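Local coordinates for putative phosphatase (Clostridium difficile, PDB 3SD7), which probably hydrolyses phosphate esters as a phosphatase of the haloacid dehalogenase-like family, its precise substrate being unestablished, at residues Asn28-Leu33 with Lys184-Met189. Residues are numbered along the deposited sequence; the frame is centred on the assembly and turned at random.
Sequences NYEIVL and KDKVIM
Ile31, Val32 and Leu33 pair in parallel with Val187, Ile188 and Met189, the strand axes 4.8 Å apart at 14°, as the first and fourth strands by chain order of the Rossmann-like sheet of a haloacid dehalogenase-like hydrolase. The ladder opens with a bifurcated acceptor: Lys186 O takes Glu30 N at 2.8 Å, on a lone pair in the carbonyl plane, and also Ile31 N at 3.1 Å. Ile188 then spans the gap both ways, its N giving to Ile31 O and its O receiving Leu33 N in a nearly straight bond (176°).

On one face of the sheet Ile188 meets Tyr29. With CG1 anti to the backbone N (chi1 -168°), its CD1 reaches over one face of the phenol ring, 3.8 Å from the centroid, in a CH-pi contact offset toward the rim, while CG2 lies near Tyr29 CG and beside the methyls of Val32. Such a branched chain suits a strand and offers two separate methyls. Tyr29 OH is hydrogen-bonded to Asp206 OD2 and to Tyr227 OH, and Leu239 packs against Tyr29, Val32 and Ile188.

Ile31, Leu33, Val187 and Met189 lie on the other face; on the last three, branched aliphatics and a flexible thioether suit a water-excluding interface with helix 168-179. Where the strands begin, near the surface, the aliphatic part of Lys186 crosses Glu30, whose OE2 stays 4.2 Å from Lys186 NZ; the amine instead makes a long, weak ion pair with Asp183. Leu33 CD1 touches Val187 CG1. Met189, its side chain about 8 Å from the sodium ion bound by Asp37 and Asp192, sets SD 3.6 Å from Leu33 CB.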
ATOM      1  N   ASN A  28      -0.037   3.115  24.624  1.00 57.34           N
ATOM      2  CA  ASN A  28      -1.197   3.816  24.067  1.00 54.80           C
ATOM      3  C   ASN A  28      -0.777   4.660  22.855  1.00 49.48           C
ATOM      4  O   ASN A  28      -0.245   5.753  23.008  1.00 49.52           O
ATOM      5  CB  ASN A  28      -1.829   4.715  25.140  1.00 57.90           C
ATOM      6  CG  ASN A  28      -3.018   5.539  24.613  1.00 60.15           C
ATOM      7  OD1 ASN A  28      -3.680   5.165  23.642  1.00 62.61           O
ATOM      8  ND2 ASN A  28      -3.295   6.655  25.276  1.00 65.22           N
ATOM      9  N   TYR A  29      -1.048   4.174  21.652  1.00 43.28           N
ATOM     10  CA  TYR A  29      -0.669   4.904  20.444  1.00 39.51           C
ATOM     11  C   TYR A  29      -1.712   5.955  20.061  1.00 38.09           C
ATOM     12  O   TYR A  29      -2.892   5.656  19.957  1.00 41.62           O
ATOM     13  CB  TYR A  29      -0.471   3.944  19.295  1.00 35.96           C
ATOM     14  CG  TYR A  29       0.571   2.899  19.575  1.00 35.39           C
ATOM     15  CD1 TYR A  29       1.916   3.190  19.463  1.00 32.60           C
ATOM     16  CD2 TYR A  29       0.207   1.613  19.952  1.00 35.40           C
ATOM     17  CE1 TYR A  29       2.879   2.234  19.720  1.00 34.73           C
ATOM     18  CE2 TYR A  29       1.166   0.643  20.209  1.00 37.00           C
ATOM     19  CZ  TYR A  29       2.494   0.959  20.095  1.00 31.47           C
ATOM     20  OH  TYR A  29       3.447   0.019  20.352  1.00 36.06           O
ATOM     21  N   GLU A  30      -1.264   7.165  19.789  1.00 34.07           N
ATOM     22  CA  GLU A  30      -2.170   8.266  19.459  1.00 34.00           C
ATOM     23  C   GLU A  30      -2.198   8.619  17.964  1.00 30.99           C
ATOM     24  O   GLU A  30      -3.139   9.259  17.499  1.00 28.04           O
ATOM     25  CB  GLU A  30      -1.782   9.488  20.263  1.00 38.20           C
ATOM     26  CG  GLU A  30      -1.856   9.251  21.754  1.00 44.41           C
ATOM     27  CD  GLU A  30      -1.317  10.412  22.578  1.00 55.18           C
ATOM     28  OE1 GLU A  30      -1.087  11.510  22.015  1.00 57.85           O
ATOM     29  OE2 GLU A  30      -1.124  10.216  23.799  1.00 62.19           O
ATOM     30  N   ILE A  31      -1.133   8.254  17.255  1.00 27.27           N
ATOM     31  CA  ILE A  31      -0.993   8.513  15.824  1.00 25.94           C
ATOM     32  C   ILE A  31      -0.732   7.160  15.153  1.00 24.20           C
ATOM     33  O   ILE A  31       0.248   6.484  15.492  1.00 23.98           O
ATOM     34  CB  ILE A  31       0.170   9.529  15.522  1.00 28.53           C
ATOM     35  CG1 ILE A  31      -0.093  10.880  16.227  1.00 29.15           C
ATOM     36  CG2 ILE A  31       0.377   9.670  13.996  1.00 26.94           C
ATOM     37  CD1 ILE A  31       0.985  11.957  15.966  1.00 33.67           C
ATOM     38  N   VAL A  32      -1.568   6.770  14.188  1.00 22.14           N
ATOM     39  CA  VAL A  32      -1.440   5.476  13.524  1.00 19.74           C
ATOM     40  C   VAL A  32      -1.323   5.718  12.032  1.00 20.59           C
ATOM     41  O   VAL A  32      -2.196   6.365  11.423  1.00 21.33           O
ATOM     42  CB  VAL A  32      -2.641   4.581  13.767  1.00 21.18           C
ATOM     43  CG1 VAL A  32      -2.411   3.171  13.171  1.00 21.40           C
ATOM     44  CG2 VAL A  32      -2.979   4.498  15.288  1.00 22.41           C
ATOM     45  N   LEU A  33      -0.220   5.260  11.469  1.00 19.75           N
ATOM     46  CA  LEU A  33       0.022   5.376  10.051  1.00 18.84           C
ATOM     47  C   LEU A  33      -0.279   4.040   9.388  1.00 18.93           C
ATOM     48  O   LEU A  33       0.030   2.982   9.940  1.00 20.33           O
ATOM     49  CB  LEU A  33       1.465   5.736   9.751  1.00 19.91           C
ATOM     50  CG  LEU A  33       1.949   7.120  10.102  1.00 22.99           C
ATOM     51  CD1 LEU A  33       2.054   7.323  11.591  1.00 30.00           C
ATOM     52  CD2 LEU A  33       3.300   7.379   9.406  1.00 27.37           C
ATOM     53  N   LYS A 184       7.327  10.614  19.696  1.00 51.63           N
ATOM     54  CA  LYS A 184       7.273   9.524  18.718  1.00 47.77           C
ATOM     55  C   LYS A 184       6.911   8.190  19.360  1.00 44.92           C
ATOM     56  O   LYS A 184       6.531   7.287  18.657  1.00 41.62           O
ATOM     57  CB  LYS A 184       8.561   9.416  17.868  1.00 49.50           C
ATOM     58  CG  LYS A 184       8.572  10.394  16.696  1.00 51.10           C
ATOM     59  CD  LYS A 184       9.974  10.845  16.263  1.00 56.69           C
ATOM     60  CE  LYS A 184      10.777   9.752  15.649  1.00 57.85           C
ATOM     61  NZ  LYS A 184      12.065  10.281  15.096  1.00 56.97           N
ATOM     62  N   ASP A 185       6.987   8.072  20.688  1.00 45.89           N
ATOM     63  CA  ASP A 185       6.594   6.806  21.332  1.00 46.29           C
ATOM     64  C   ASP A 185       5.097   6.496  21.187  1.00 42.35           C
ATOM     65  O   ASP A 185       4.694   5.346  21.329  1.00 44.08           O
ATOM     66  CB  ASP A 185       7.020   6.749  22.807  1.00 51.47           C
ATOM     67  CG  ASP A 185       8.506   6.460  22.987  1.00 57.45           C
ATOM     68  OD1 ASP A 185       9.092   6.998  23.945  1.00 65.70           O
ATOM     69  OD2 ASP A 185       9.096   5.709  22.172  1.00 61.97           O
ATOM     70  N   LYS A 186       4.273   7.488  20.873  1.00 39.17           N
ATOM     71  CA  LYS A 186       2.846   7.237  20.715  1.00 38.11           C
ATOM     72  C   LYS A 186       2.489   7.061  19.231  1.00 32.89           C
ATOM     73  O   LYS A 186       1.332   7.175  18.866  1.00 30.37           O
ATOM     74  CB  LYS A 186       2.000   8.369  21.317  1.00 40.56           C
ATOM     75  CG  LYS A 186       2.207   8.651  22.805  1.00 50.25           C
ATOM     76  CD  LYS A 186       2.126   7.387  23.648  1.00 54.67           C
ATOM     77  CE  LYS A 186       1.579   7.673  25.050  1.00 62.01           C
ATOM     78  NZ  LYS A 186       2.310   8.746  25.767  1.00 67.52           N
ATOM     79  N   VAL A 187       3.498   6.803  18.390  1.00 30.01           N
ATOM     80  CA  VAL A 187       3.301   6.640  16.934  1.00 27.59           C
ATOM     81  C   VAL A 187       3.549   5.195  16.507  1.00 26.89           C
ATOM     82  O   VAL A 187       4.467   4.533  17.005  1.00 28.12           O
ATOM     83  CB  VAL A 187       4.251   7.582  16.104  1.00 27.66           C
ATOM     84  CG1 VAL A 187       3.928   7.487  14.631  1.00 27.37           C
ATOM     85  CG2 VAL A 187       4.118   9.060  16.541  1.00 29.62           C
ATOM     86  N   ILE A 188       2.724   4.694  15.585  1.00 25.23           N
ATOM     87  CA  ILE A 188       2.869   3.336  15.078  1.00 24.11           C
ATOM     88  C   ILE A 188       2.530   3.265  13.594  1.00 22.26           C
ATOM     89  O   ILE A 188       1.618   3.934  13.132  1.00 22.27           O
ATOM     90  CB  ILE A 188       2.042   2.321  15.892  1.00 25.26           C
ATOM     91  CG1 ILE A 188       2.445   0.889  15.530  1.00 23.89           C
ATOM     92  CG2 ILE A 188       0.515   2.576  15.778  1.00 26.43           C
ATOM     93  CD1 ILE A 188       2.068  -0.150  16.656  1.00 27.17           C
ATOM     94  N   MET A 189       3.313   2.469  12.854  1.00 22.53           N
ATOM     95  CA  MET A 189       3.122   2.216  11.436  1.00 20.88           C
ATOM     96  C   MET A 189       2.533   0.814  11.213  1.00 22.03           C
ATOM     97  O   MET A 189       3.039  -0.178  11.754  1.00 24.15           O
ATOM     98  CB  MET A 189       4.486   2.305  10.720  1.00 22.48           C
ATOM     99  CG  MET A 189       4.462   1.947   9.213  1.00 21.03           C
ATOM    100  SD  MET A 189       3.601   3.215   8.248  1.00 22.64           S
ATOM    101  CE  MET A 189       3.575   2.433   6.615  1.00 24.46           C
TER